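Local coordinates for protein peroxinectin A (Dictyostelium discoideum, PDB 6ERC) that oxidises phenolic donors and small anions such as iodide and thiocyanate with hydrogen peroxide as a secreted haem peroxidase, at residues 304-309 with 355-360; 298-303 with 452-457; 2-7 with 251-256; 229-234 with 256-261. All blocks are in the same frame, centred on the assembly; numbering follows the deposited sequence.

Interactions 1 and 2 touch each other, I356 against F303, with centres 13 Å apart; helix 294-300 and helix 304-307 follow one another in the chain, and residues of both contacts touch the haem. Interactions 3 and 4, centres 11 Å apart, share helix 247-275 and the residue S256, and their segments alternate along the chain. The pairs lie well separated: interactions 1 and 3 are 37 Å apart between centres, on opposite sides of the chain's centre. Interactions 3 and 4 close before 298-303 begins, and 304-309 with 355-360 falls within the span joined by 298-303 and 452-457. One pair thus borders the haem; in the other, helix 247-275 receives the N-terminal segment and packs on helix 218-241.

Interaction 1 of 4, residues 304-309 with 355-360. With CA (calcium ion), chain G; HEM (protoporphyrin IX containing Fe), chain F.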
# COMPACT_ATOMS: atom_id res chain seq x y z
N GLY A 304 -7.98 1.74 -0.03
CA GLY A 304 -7.69 1.98 1.37
C GLY A 304 -7.78 3.44 1.77
O GLY A 304 -8.04 3.76 2.93
N HIS A 305 -7.58 4.35 0.82
CA HIS A 305 -7.68 5.76 1.14
C HIS A 305 -9.10 6.14 1.55
O HIS A 305 -9.29 7.07 2.34
CB HIS A 305 -7.22 6.58 -0.06
CG HIS A 305 -5.84 6.22 -0.52
ND1 HIS A 305 -5.52 6.00 -1.84
CD2 HIS A 305 -4.70 6.01 0.18
CE1 HIS A 305 -4.24 5.69 -1.94
NE2 HIS A 305 -3.72 5.69 -0.72
N SER A 306 -10.10 5.43 1.03
CA SER A 306 -11.48 5.63 1.47
C SER A 306 -11.67 5.16 2.91
O SER A 306 -12.48 5.74 3.65
CB SER A 306 -12.43 4.88 0.55
OG SER A 306 -13.78 5.17 0.85
N GLU A 307 -10.96 4.11 3.32
CA GLU A 307 -11.21 3.47 4.62
C GLU A 307 -10.40 4.07 5.76
O GLU A 307 -10.66 3.73 6.92
CB GLU A 307 -10.93 1.96 4.52
CG GLU A 307 -9.46 1.57 4.68
CD GLU A 307 -9.18 0.13 4.25
OE1 GLU A 307 -10.05 -0.74 4.45
OE2 GLU A 307 -8.08 -0.12 3.72
N VAL A 308 -9.44 4.95 5.48
CA VAL A 308 -8.67 5.60 6.54
C VAL A 308 -9.59 6.54 7.32
O VAL A 308 -10.19 7.46 6.75
CB VAL A 308 -7.48 6.36 5.95
CG1 VAL A 308 -6.79 7.22 7.00
CG2 VAL A 308 -6.49 5.39 5.33
N GLY A 309 -9.69 6.32 8.62
CA GLY A 309 -10.42 7.22 9.49
C GLY A 309 -9.62 8.47 9.79
O GLY A 309 -8.41 8.56 9.53
N ASN A 355 -15.65 3.55 6.01
CA ASN A 355 -16.22 2.69 4.98
C ASN A 355 -15.52 2.89 3.65
O ASN A 355 -15.01 3.97 3.35
CB ASN A 355 -17.72 2.96 4.82
CG ASN A 355 -18.45 1.82 4.15
OD1 ASN A 355 -18.34 0.67 4.56
ND2 ASN A 355 -19.20 2.14 3.10
N ILE A 356 -15.51 1.83 2.84
CA ILE A 356 -14.92 1.88 1.51
C ILE A 356 -16.01 2.31 0.54
O ILE A 356 -16.91 1.54 0.22
CB ILE A 356 -14.30 0.54 1.10
CG1 ILE A 356 -13.10 0.23 1.99
CG2 ILE A 356 -13.86 0.59 -0.36
CD1 ILE A 356 -12.76 -1.24 2.06
N ASP A 357 -15.93 3.56 0.09
CA ASP A 357 -16.96 4.17 -0.72
C ASP A 357 -16.32 5.36 -1.44
O ASP A 357 -15.10 5.53 -1.41
CB ASP A 357 -18.15 4.56 0.16
CG ASP A 357 -17.72 5.29 1.41
OD1 ASP A 357 -16.63 5.90 1.40
OD2 ASP A 357 -18.46 5.24 2.41
N ILE A 358 -17.14 6.19 -2.08
CA ILE A 358 -16.59 7.31 -2.83
C ILE A 358 -15.98 8.37 -1.92
O ILE A 358 -15.23 9.23 -2.40
CB ILE A 358 -17.66 7.93 -3.74
CG1 ILE A 358 -18.85 8.43 -2.91
CG2 ILE A 358 -18.11 6.93 -4.78
CD1 ILE A 358 -19.81 9.31 -3.68
N TYR A 359 -16.26 8.33 -0.62
CA TYR A 359 -15.89 9.42 0.27
C TYR A 359 -14.51 9.22 0.88
O TYR A 359 -14.16 8.12 1.31
CB TYR A 359 -16.93 9.55 1.38
CG TYR A 359 -18.31 9.59 0.81
CD1 TYR A 359 -18.78 10.75 0.21
CD2 TYR A 359 -19.12 8.48 0.82
CE1 TYR A 359 -20.03 10.80 -0.33
CE2 TYR A 359 -20.38 8.52 0.28
CZ TYR A 359 -20.83 9.68 -0.30
OH TYR A 359 -22.10 9.73 -0.84
N MET A 360 -13.75 10.31 0.92
CA MET A 360 -12.42 10.34 1.50
C MET A 360 -12.37 11.44 2.55
O MET A 360 -12.84 12.56 2.29
CB MET A 360 -11.37 10.57 0.42
CG MET A 360 -9.94 10.58 0.93
SD MET A 360 -8.76 10.67 -0.43
CE MET A 360 -9.14 9.17 -1.32
CA CA G . -14.69 6.28 2.69
CHA HEM F . -0.25 5.21 -2.89
CHB HEM F . -0.69 7.86 1.13
CHC HEM F . -3.24 4.28 3.20
CHD HEM F . -3.00 1.73 -0.91
C1A HEM F . -0.20 6.25 -2.00
C2A HEM F . 0.32 7.57 -2.28
C3A HEM F . 0.20 8.31 -1.18
C4A HEM F . -0.40 7.48 -0.16
CMA HEM F . 0.62 9.79 -0.99
CAA HEM F . 0.89 8.01 -3.64
CBA HEM F . -0.07 9.03 -4.21
CGA HEM F . 0.07 9.09 -5.71
O1A HEM F . -0.21 8.06 -6.39
O2A HEM F . 0.46 10.16 -6.23
C1B HEM F . -1.40 7.11 2.03
C2B HEM F . -1.70 7.51 3.39
C3B HEM F . -2.40 6.53 3.97
C4B HEM F . -2.57 5.47 2.99
CMB HEM F . -1.24 8.86 3.97
CAB HEM F . -2.98 6.44 5.40
CBB HEM F . -2.91 7.44 6.28
C1C HEM F . -3.41 3.27 2.27
C2C HEM F . -4.13 2.03 2.47
C3C HEM F . -4.06 1.32 1.32
C4C HEM F . -3.29 2.11 0.38
CMC HEM F . -4.83 1.69 3.80
CAC HEM F . -4.62 -0.06 0.90
CBC HEM F . -5.32 -0.89 1.67
C1D HEM F . -2.20 2.43 -1.79
C2D HEM F . -1.75 1.97 -3.08
C3D HEM F . -1.00 2.94 -3.62
C4D HEM F . -0.93 4.03 -2.69
CMD HEM F . -2.13 0.61 -3.71
CAD HEM F . -0.29 2.93 -4.98
CBD HEM F . 0.99 2.11 -4.76
CGD HEM F . 2.12 2.64 -5.60
O1D HEM F . 2.81 3.59 -5.15
O2D HEM F . 2.37 2.10 -6.72
NA HEM F . -0.63 6.23 -0.69
NB HEM F . -1.94 5.86 1.82
NC HEM F . -2.91 3.28 0.98
ND HEM F . -1.67 3.69 -1.58
FE HEM F . -1.76 4.74 0.12
O HOH W 1 -16.58 6.55 4.06
O HOH W 2 -13.99 8.03 4.14
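The short, weakly bonded helix 304-307 runs beside the irregular loop 355-360 with their backbones close, S306 CA lying 4.8 Å from M360 CA. The contact is a calcium site next to the haem iron ligand. S306 supplies two of the seven calcium ligands, its carbonyl O and its OG, the latter 2.3 Å from the ion. N355 O, Y359 O and D357 OD1 come from the loop, and two waters complete the shell. With OG anti to the backbone N (chi1 -173°), the S306 side chain points at the ion beside its own carbonyl. The same OG donates to D357 O at 2.6 Å, from a position 36° out of that carbonyl plane, so one hydroxyl serves both metal and loop. D357 OD1 is fixed by an Asx turn, accepting from Y359 N at 3.2 Å, while N355 ND2 donates to D357 OD2 and N355 OD1 takes K65 N. On the haem side of this helix, H305 NE2 is 2.3 Å from HEM FE, which makes it the axial ligand; V308 CG2 packs on the vinyl atom CAB of HEM. Calcium and iron are therefore bound by adjacent residues, which ties the iron ligand to the loop. E307 and I356 run alongside each other, with E307 OE1 next to I356 CD1, and M360 bends at chi3 (-61°) to bring CE to 3.5 Å from H305 CB.

Interaction 2 of 4, residues 298-303 with 452-457; sequences TTAFRF and QTFYLI. With HEM (protoporphyrin IX containing Fe), chain F.
The ring of F454 presents one face to A300, whose CA stands 3.8 Å from the ring centroid and 13° off the normal, a CH-pi contact; F303 has HEM CBC over one face of its ring and A300 O at the edge. The R302 guanidinium lies with one face over the porphyrin atom CHA of HEM. This is helix-to-helix packing beside the haem in the mainly helical peroxidase fold: the end of helix 294-300 meets the start of helix 452-467. The small A300 side chain is consistent with this close approach, A300 CA lying 4.7 Å from F454 CA. The aromatic ring covers the backbone there, with A300 O 3.5 Å from F454 CD2. T299 comes across the F454 side chain nearly perpendicularly, CG2 of T299 reaching CE1 of F454 at 3.9 Å, while T299 OG1 is held by N387. No hydrogen bond joins the segments; van der Waals and CH-pi contacts do. Facing the other way, R302 directs its guanidinium to the propionate oxygen O1A of HEM: NH1 donates to it at an N-H...O angle of 145°, NH2 weakly at 3.0 Å. T297 O accepts from R302 NE, and N383 OD1 pairs with NH1, which fixes the group's rotation. One turn beyond F454, I457 CG1 lies beside the backbone N (chi1 -60°), which puts the CG2 branch anti to that N, 3.5 Å from A300 CB.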
# COMPACT_ATOMS: atom_id res chain seq x y z
N THR A 298 -2.63 0.88 -9.23
CA THR A 298 -3.12 2.20 -9.59
C THR A 298 -4.59 2.39 -9.22
O THR A 298 -4.99 3.48 -8.80
CB THR A 298 -2.91 2.45 -11.08
OG1 THR A 298 -1.56 2.14 -11.45
CG2 THR A 298 -3.20 3.91 -11.43
N THR A 299 -5.40 1.34 -9.37
CA THR A 299 -6.85 1.48 -9.27
C THR A 299 -7.43 0.66 -8.13
O THR A 299 -7.93 1.24 -7.16
CB THR A 299 -7.50 1.09 -10.61
OG1 THR A 299 -6.78 1.71 -11.68
CG2 THR A 299 -8.95 1.54 -10.65
N ALA A 300 -7.40 -0.67 -8.21
CA ALA A 300 -8.17 -1.50 -7.29
C ALA A 300 -7.71 -1.32 -5.85
O ALA A 300 -8.50 -0.99 -4.96
CB ALA A 300 -8.08 -2.96 -7.71
N PHE A 301 -6.42 -1.55 -5.59
CA PHE A 301 -5.95 -1.61 -4.21
C PHE A 301 -5.78 -0.24 -3.56
O PHE A 301 -5.38 -0.18 -2.39
CB PHE A 301 -4.62 -2.36 -4.15
CG PHE A 301 -4.36 -3.00 -2.82
CD1 PHE A 301 -5.00 -4.17 -2.47
CD2 PHE A 301 -3.47 -2.43 -1.92
CE1 PHE A 301 -4.77 -4.77 -1.24
CE2 PHE A 301 -3.24 -3.03 -0.69
CZ PHE A 301 -3.89 -4.19 -0.36
N ARG A 302 -6.08 0.85 -4.27
CA ARG A 302 -6.07 2.16 -3.64
C ARG A 302 -7.35 2.45 -2.87
O ARG A 302 -7.52 3.57 -2.37
CB ARG A 302 -5.85 3.25 -4.70
CG ARG A 302 -4.49 3.16 -5.38
CD ARG A 302 -3.91 4.52 -5.70
NE ARG A 302 -2.62 4.40 -6.36
CZ ARG A 302 -1.83 5.43 -6.66
NH1 ARG A 302 -2.19 6.67 -6.35
NH2 ARG A 302 -0.67 5.22 -7.27
N PHE A 303 -8.25 1.47 -2.76
CA PHE A 303 -9.47 1.64 -1.97
C PHE A 303 -9.17 2.04 -0.53
O PHE A 303 -10.04 2.61 0.14
CB PHE A 303 -10.28 0.35 -1.99
CG PHE A 303 -9.66 -0.78 -1.20
CD1 PHE A 303 -9.93 -0.92 0.16
CD2 PHE A 303 -8.82 -1.69 -1.81
CE1 PHE A 303 -9.37 -1.95 0.88
CE2 PHE A 303 -8.25 -2.72 -1.08
CZ PHE A 303 -8.53 -2.85 0.27
N GLN A 452 -17.48 -5.66 -6.97
CA GLN A 452 -17.16 -6.75 -7.88
C GLN A 452 -15.89 -6.44 -8.68
O GLN A 452 -15.01 -7.30 -8.81
CB GLN A 452 -18.33 -7.00 -8.82
CG GLN A 452 -18.15 -8.19 -9.75
CD GLN A 452 -19.20 -8.23 -10.84
OE1 GLN A 452 -19.53 -7.20 -11.44
NE2 GLN A 452 -19.73 -9.42 -11.10
N THR A 453 -15.79 -5.23 -9.22
CA THR A 453 -14.66 -4.90 -10.07
C THR A 453 -13.35 -4.96 -9.29
O THR A 453 -12.42 -5.69 -9.67
CB THR A 453 -14.86 -3.51 -10.68
OG1 THR A 453 -16.10 -3.48 -11.40
CG2 THR A 453 -13.73 -3.18 -11.64
N PHE A 454 -13.25 -4.19 -8.20
CA PHE A 454 -12.04 -4.22 -7.39
C PHE A 454 -11.77 -5.63 -6.85
O PHE A 454 -10.62 -6.06 -6.77
CB PHE A 454 -12.16 -3.22 -6.24
CG PHE A 454 -11.98 -1.78 -6.66
CD1 PHE A 454 -11.83 -1.43 -7.99
CD2 PHE A 454 -11.94 -0.77 -5.71
CE1 PHE A 454 -11.65 -0.10 -8.36
CE2 PHE A 454 -11.76 0.55 -6.07
CZ PHE A 454 -11.62 0.88 -7.40
N TYR A 455 -12.83 -6.35 -6.49
CA TYR A 455 -12.68 -7.73 -6.04
C TYR A 455 -11.91 -8.56 -7.06
O TYR A 455 -10.98 -9.29 -6.72
CB TYR A 455 -14.05 -8.33 -5.77
CG TYR A 455 -14.05 -9.75 -5.24
CD1 TYR A 455 -13.87 -10.83 -6.10
CD2 TYR A 455 -14.26 -10.01 -3.90
CE1 TYR A 455 -13.88 -12.12 -5.62
CE2 TYR A 455 -14.28 -11.30 -3.41
CZ TYR A 455 -14.09 -12.35 -4.28
OH TYR A 455 -14.10 -13.64 -3.80
N LEU A 456 -12.31 -8.46 -8.33
CA LEU A 456 -11.70 -9.29 -9.37
C LEU A 456 -10.24 -8.93 -9.57
O LEU A 456 -9.39 -9.82 -9.74
CB LEU A 456 -12.48 -9.14 -10.67
CG LEU A 456 -12.25 -10.20 -11.75
CD1 LEU A 456 -13.48 -10.34 -12.62
CD2 LEU A 456 -11.03 -9.87 -12.61
N ILE A 457 -9.91 -7.64 -9.56
CA ILE A 457 -8.53 -7.22 -9.78
C ILE A 457 -7.64 -7.66 -8.62
O ILE A 457 -6.51 -8.12 -8.82
CB ILE A 457 -8.46 -5.70 -10.00
CG1 ILE A 457 -9.29 -5.30 -11.23
CG2 ILE A 457 -7.01 -5.24 -10.18
CD1 ILE A 457 -9.60 -3.83 -11.31
CHA HEM F . -0.25 5.21 -2.89
CHB HEM F . -0.69 7.86 1.13
CHC HEM F . -3.24 4.28 3.20
CHD HEM F . -3.00 1.73 -0.91
C1A HEM F . -0.20 6.25 -2.00
C2A HEM F . 0.32 7.57 -2.28
C3A HEM F . 0.20 8.31 -1.18
C4A HEM F . -0.40 7.48 -0.16
CMA HEM F . 0.62 9.79 -0.99
CAA HEM F . 0.89 8.01 -3.64
CBA HEM F . -0.07 9.03 -4.21
CGA HEM F . 0.07 9.09 -5.71
O1A HEM F . -0.21 8.06 -6.39
O2A HEM F . 0.46 10.16 -6.23
C1B HEM F . -1.40 7.11 2.03
C2B HEM F . -1.70 7.51 3.39
C3B HEM F . -2.40 6.53 3.97
C4B HEM F . -2.57 5.47 2.99
CMB HEM F . -1.24 8.86 3.97
CAB HEM F . -2.98 6.44 5.40
CBB HEM F . -2.91 7.44 6.28
C1C HEM F . -3.41 3.27 2.27
C2C HEM F . -4.13 2.03 2.47
C3C HEM F . -4.06 1.32 1.32
C4C HEM F . -3.29 2.11 0.38
CMC HEM F . -4.83 1.69 3.80
CAC HEM F . -4.62 -0.06 0.90
CBC HEM F . -5.32 -0.89 1.67
C1D HEM F . -2.20 2.43 -1.79
C2D HEM F . -1.75 1.97 -3.08
C3D HEM F . -1.00 2.94 -3.62
C4D HEM F . -0.93 4.03 -2.69
CMD HEM F . -2.13 0.61 -3.71
CAD HEM F . -0.29 2.93 -4.98
CBD HEM F . 0.99 2.11 -4.76
CGD HEM F . 2.12 2.64 -5.60
O1D HEM F . 2.81 3.59 -5.15
O2D HEM F . 2.37 2.10 -6.72
NA HEM F . -0.63 6.23 -0.69
NB HEM F . -1.94 5.86 1.82
NC HEM F . -2.91 3.28 0.98
ND HEM F . -1.67 3.69 -1.58
FE HEM F . -1.76 4.74 0.12

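Interaction 3 of 4, residues 2-7 with 251-256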
# COMPACT_ATOMS: atom_id res chain seq x y z
N GLN A 2 22.80 -22.99 1.50
CA GLN A 2 21.37 -22.87 1.23
C GLN A 2 21.09 -21.62 0.40
O GLN A 2 21.71 -20.57 0.60
CB GLN A 2 20.59 -22.82 2.54
CG GLN A 2 19.09 -22.61 2.37
CD GLN A 2 18.45 -23.61 1.42
OE1 GLN A 2 18.61 -23.52 0.20
NE2 GLN A 2 17.73 -24.58 1.97
N GLU A 3 20.16 -21.74 -0.54
CA GLU A 3 19.76 -20.62 -1.38
C GLU A 3 18.70 -19.79 -0.67
O GLU A 3 17.70 -20.32 -0.20
CB GLU A 3 19.23 -21.12 -2.72
CG GLU A 3 18.92 -20.01 -3.71
CD GLU A 3 18.30 -20.52 -5.00
OE1 GLU A 3 17.73 -21.63 -4.97
OE2 GLU A 3 18.39 -19.82 -6.02
N PHE A 4 18.93 -18.48 -0.61
CA PHE A 4 17.97 -17.55 -0.04
C PHE A 4 17.56 -16.52 -1.10
O PHE A 4 18.26 -16.31 -2.09
CB PHE A 4 18.54 -16.83 1.18
CG PHE A 4 18.74 -17.73 2.37
CD1 PHE A 4 17.69 -18.01 3.22
CD2 PHE A 4 19.98 -18.29 2.62
CE1 PHE A 4 17.87 -18.84 4.31
CE2 PHE A 4 20.16 -19.12 3.71
CZ PHE A 4 19.11 -19.40 4.55
N ARG A 5 16.41 -15.90 -0.86
CA ARG A 5 15.90 -14.88 -1.77
C ARG A 5 16.96 -13.82 -2.03
O ARG A 5 17.83 -13.56 -1.20
CB ARG A 5 14.66 -14.20 -1.18
CG ARG A 5 13.42 -15.05 -1.10
CD ARG A 5 12.36 -14.29 -0.33
NE ARG A 5 11.07 -14.98 -0.27
CZ ARG A 5 10.10 -14.84 -1.16
NH1 ARG A 5 10.24 -14.05 -2.21
NH2 ARG A 5 8.97 -15.52 -1.00
N SER A 6 16.86 -13.19 -3.20
CA SER A 6 17.58 -11.96 -3.42
C SER A 6 16.83 -10.81 -2.76
O SER A 6 15.69 -10.96 -2.30
CB SER A 6 17.75 -11.69 -4.91
OG SER A 6 18.56 -10.54 -5.12
N TYR A 7 17.47 -9.65 -2.70
CA TYR A 7 16.82 -8.45 -2.18
C TYR A 7 16.08 -7.67 -3.25
O TYR A 7 15.25 -6.81 -2.92
CB TYR A 7 17.85 -7.55 -1.49
CG TYR A 7 18.54 -8.22 -0.33
CD1 TYR A 7 17.85 -8.45 0.86
CD2 TYR A 7 19.86 -8.63 -0.41
CE1 TYR A 7 18.46 -9.07 1.93
CE2 TYR A 7 20.48 -9.25 0.66
CZ TYR A 7 19.77 -9.47 1.82
OH TYR A 7 20.38 -10.08 2.90
N PHE A 251 20.88 -14.26 10.35
CA PHE A 251 20.04 -13.23 9.74
C PHE A 251 19.11 -13.83 8.69
O PHE A 251 17.90 -13.63 8.73
CB PHE A 251 20.91 -12.14 9.12
CG PHE A 251 20.15 -11.21 8.23
CD1 PHE A 251 19.46 -10.14 8.76
CD2 PHE A 251 20.10 -11.43 6.86
CE1 PHE A 251 18.75 -9.29 7.94
CE2 PHE A 251 19.38 -10.58 6.04
CZ PHE A 251 18.71 -9.51 6.58
N GLN A 252 19.67 -14.59 7.74
CA GLN A 252 18.86 -15.13 6.65
C GLN A 252 17.76 -16.04 7.19
O GLN A 252 16.60 -15.93 6.77
CB GLN A 252 19.75 -15.89 5.67
CG GLN A 252 20.74 -15.00 4.92
CD GLN A 252 20.07 -13.88 4.15
OE1 GLN A 252 18.87 -13.91 3.89
NE2 GLN A 252 20.85 -12.87 3.78
N GLN A 253 18.10 -16.93 8.12
CA GLN A 253 17.08 -17.78 8.72
C GLN A 253 16.02 -16.95 9.42
O GLN A 253 14.83 -17.31 9.43
CB GLN A 253 17.73 -18.76 9.70
CG GLN A 253 18.60 -19.83 9.03
CD GLN A 253 17.81 -20.96 8.37
OE1 GLN A 253 18.40 -21.86 7.78
NE2 GLN A 253 16.48 -20.92 8.46
N SER A 254 16.41 -15.83 10.02
CA SER A 254 15.44 -14.93 10.63
C SER A 254 14.65 -14.17 9.57
O SER A 254 13.42 -14.05 9.68
CB SER A 254 16.14 -13.95 11.58
OG SER A 254 16.82 -14.64 12.61
N ARG A 255 15.34 -13.66 8.55
CA ARG A 255 14.64 -13.01 7.44
C ARG A 255 13.62 -13.95 6.81
O ARG A 255 12.50 -13.53 6.49
CB ARG A 255 15.66 -12.55 6.39
CG ARG A 255 15.02 -11.98 5.12
CD ARG A 255 15.98 -11.06 4.35
NE ARG A 255 16.61 -11.71 3.20
CZ ARG A 255 16.17 -11.66 1.95
NH1 ARG A 255 15.07 -10.97 1.64
NH2 ARG A 255 16.83 -12.29 0.98
N SER A 256 13.98 -15.23 6.64
CA SER A 256 13.07 -16.18 6.02
C SER A 256 11.80 -16.36 6.85
O SER A 256 10.70 -16.45 6.29
CB SER A 256 13.78 -17.52 5.82
OG SER A 256 13.00 -18.41 5.04
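An extended N-terminal arm, residues 2-7, lies along one side of helix 247-275, and three of its residues, F4, R5 and Y7, make the fit with Q252 and R255. F4 lays its ring flat on the helix: Q252 CB stands over the ring centre, 3.6 Å from the centroid and 4° off the normal, a CH-pi contact. Q253 OE1 meets the same ring at its edge, 4.1 Å from F4 CZ, and this oxygen also accepts from R249. Farther along the arm, the Y7 ring lies over one face of the R255 guanidinium, with the two planes 33° apart and Y7 CE1 3.5 Å from R255 CZ. R255 reaches this place by bending at chi3 (101°), and its NE donates to Q252 OE1 at 3.2 Å, close to straight, with the acceptor in the guanidinium plane. R5 O lies at another edge of that plane, 2.7 Å from R255 NH2. Replacing R255 by a leucine would remove the NE donor and the flat group lying on Y7, and is likely to leave Q252 OE1 without this partner and a gap beside the Y7 ring. At the far end, Y7 OH sits 3.3 Å from F251 CE2 and 3.0 Å from Q252 NE2, which donates to E248. The contact sits between several elements: Y7 and F251 rest on helix 160-166, S256 on helix 476-481 and S254 on helix 218-241, while R5 pairs with D469.

Interaction 4 of 4, residues 229-234 with 256-261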
# COMPACT_ATOMS: atom_id res chain seq x y z
N ARG A 229 11.23 -6.35 16.10
CA ARG A 229 11.37 -7.03 17.39
C ARG A 229 11.25 -8.53 17.22
O ARG A 229 12.07 -9.30 17.74
CB ARG A 229 10.31 -6.51 18.36
CG ARG A 229 10.49 -5.07 18.78
CD ARG A 229 9.35 -4.62 19.68
NE ARG A 229 9.49 -3.24 20.10
CZ ARG A 229 8.63 -2.60 20.88
NH1 ARG A 229 7.55 -3.23 21.34
NH2 ARG A 229 8.84 -1.33 21.21
N ASP A 230 10.22 -8.98 16.50
CA ASP A 230 10.04 -10.41 16.26
C ASP A 230 11.22 -11.00 15.51
O ASP A 230 11.56 -12.17 15.70
CB ASP A 230 8.74 -10.64 15.49
CG ASP A 230 8.19 -12.05 15.68
OD1 ASP A 230 8.03 -12.47 16.84
OD2 ASP A 230 7.90 -12.72 14.67
N HIS A 231 11.87 -10.20 14.66
CA HIS A 231 13.05 -10.68 13.94
C HIS A 231 14.21 -10.90 14.90
O HIS A 231 14.81 -11.98 14.94
CB HIS A 231 13.44 -9.69 12.85
CG HIS A 231 14.71 -10.04 12.14
ND1 HIS A 231 15.96 -9.70 12.63
CD2 HIS A 231 14.93 -10.72 10.99
CE1 HIS A 231 16.89 -10.15 11.81
NE2 HIS A 231 16.29 -10.77 10.81
N ASN A 232 14.55 -9.87 15.69
CA ASN A 232 15.65 -10.01 16.63
C ASN A 232 15.36 -11.07 17.68
O ASN A 232 16.29 -11.69 18.21
CB ASN A 232 15.94 -8.66 17.30
CG ASN A 232 16.61 -7.68 16.36
OD1 ASN A 232 17.02 -8.04 15.25
ND2 ASN A 232 16.73 -6.44 16.79
N ARG A 233 14.09 -11.29 18.00
CA ARG A 233 13.73 -12.36 18.92
C ARG A 233 14.09 -13.72 18.34
O ARG A 233 14.70 -14.56 19.01
CB ARG A 233 12.24 -12.28 19.26
CG ARG A 233 11.81 -13.16 20.41
CD ARG A 233 10.31 -13.09 20.62
NE ARG A 233 9.58 -13.55 19.44
CZ ARG A 233 9.35 -14.83 19.16
NH1 ARG A 233 9.78 -15.79 19.97
NH2 ARG A 233 8.68 -15.16 18.06
N LEU A 234 13.73 -13.95 17.07
CA LEU A 234 14.06 -15.22 16.43
C LEU A 234 15.56 -15.37 16.22
O LEU A 234 16.09 -16.49 16.29
CB LEU A 234 13.33 -15.34 15.09
CG LEU A 234 11.81 -15.49 15.14
CD1 LEU A 234 11.25 -15.53 13.74
CD2 LEU A 234 11.40 -16.74 15.90
N SER A 256 13.98 -15.23 6.64
CA SER A 256 13.07 -16.18 6.02
C SER A 256 11.80 -16.36 6.85
O SER A 256 10.70 -16.45 6.29
CB SER A 256 13.78 -17.52 5.82
OG SER A 256 13.00 -18.41 5.04
N CYS A 257 11.93 -16.40 8.18
CA CYS A 257 10.76 -16.56 9.03
C CYS A 257 9.84 -15.36 8.93
O CYS A 257 8.61 -15.50 8.82
CB CYS A 257 11.18 -16.78 10.49
SG CYS A 257 12.13 -18.28 10.82
N ILE A 258 10.40 -14.15 8.98
CA ILE A 258 9.59 -12.94 8.94
C ILE A 258 8.83 -12.84 7.62
O ILE A 258 7.65 -12.48 7.60
CB ILE A 258 10.48 -11.70 9.18
CG1 ILE A 258 11.09 -11.74 10.58
CG2 ILE A 258 9.68 -10.41 8.97
CD1 ILE A 258 10.08 -11.70 11.72
N ILE A 259 9.51 -13.14 6.51
CA ILE A 259 8.83 -13.16 5.22
C ILE A 259 7.64 -14.11 5.27
O ILE A 259 6.54 -13.77 4.83
CB ILE A 259 9.83 -13.54 4.11
CG1 ILE A 259 10.82 -12.40 3.91
CG2 ILE A 259 9.10 -13.86 2.80
CD1 ILE A 259 12.00 -12.76 3.04
N GLU A 260 7.85 -15.32 5.80
CA GLU A 260 6.74 -16.25 5.97
C GLU A 260 5.66 -15.67 6.87
O GLU A 260 4.47 -15.86 6.62
CB GLU A 260 7.26 -17.57 6.54
CG GLU A 260 6.14 -18.51 7.02
CD GLU A 260 6.65 -19.88 7.42
OE1 GLU A 260 7.79 -20.22 7.06
OE2 GLU A 260 5.89 -20.60 8.10
N GLN A 261 6.06 -14.97 7.94
CA GLN A 261 5.07 -14.38 8.83
C GLN A 261 4.25 -13.32 8.11
O GLN A 261 3.02 -13.26 8.28
CB GLN A 261 5.77 -13.78 10.05
CG GLN A 261 4.82 -13.23 11.10
CD GLN A 261 3.90 -14.28 11.68
OE1 GLN A 261 4.23 -14.96 12.65
NE2 GLN A 261 2.73 -14.43 11.07
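Helices 218-241 and 247-275, consecutive in the chain, pass each other through 229-234 and 256-261 in a roughly antiparallel sense: the local axes approach to 9.9 Å at 139°, and H231 CA is 6.5 Å from I258 CA. I258 is the central side chain. Its bend at chi2 (-63°) brings CD1 against D230 and H231, 3.8 Å from H231 N and also 3.8 Å from D230 OD2, while I258 CG1 meets H231 at CB and at the edge of the ring. L234 CD1 packs on C257 CB at 3.5 Å. No hydrogen bond crosses between the helices. Within its own helix D230 is gripped side-on by R233, whose NE and NH2 both reach OD1 from the same face of the carboxylate, NH2 at 3.0 Å; its OD2 pairs with R496. Swapping D230 for an alanine is likely to leave R496 without this mate and R233 with less to hold its guanidinium in place, and to open a gap beside I258 CD1. Around the pair, I258 also touches L155 and Y156 of helix 153-156, C257 is joined by a disulfide to C485, and helix 490-497, which carries R496, lies against D230 and Q261.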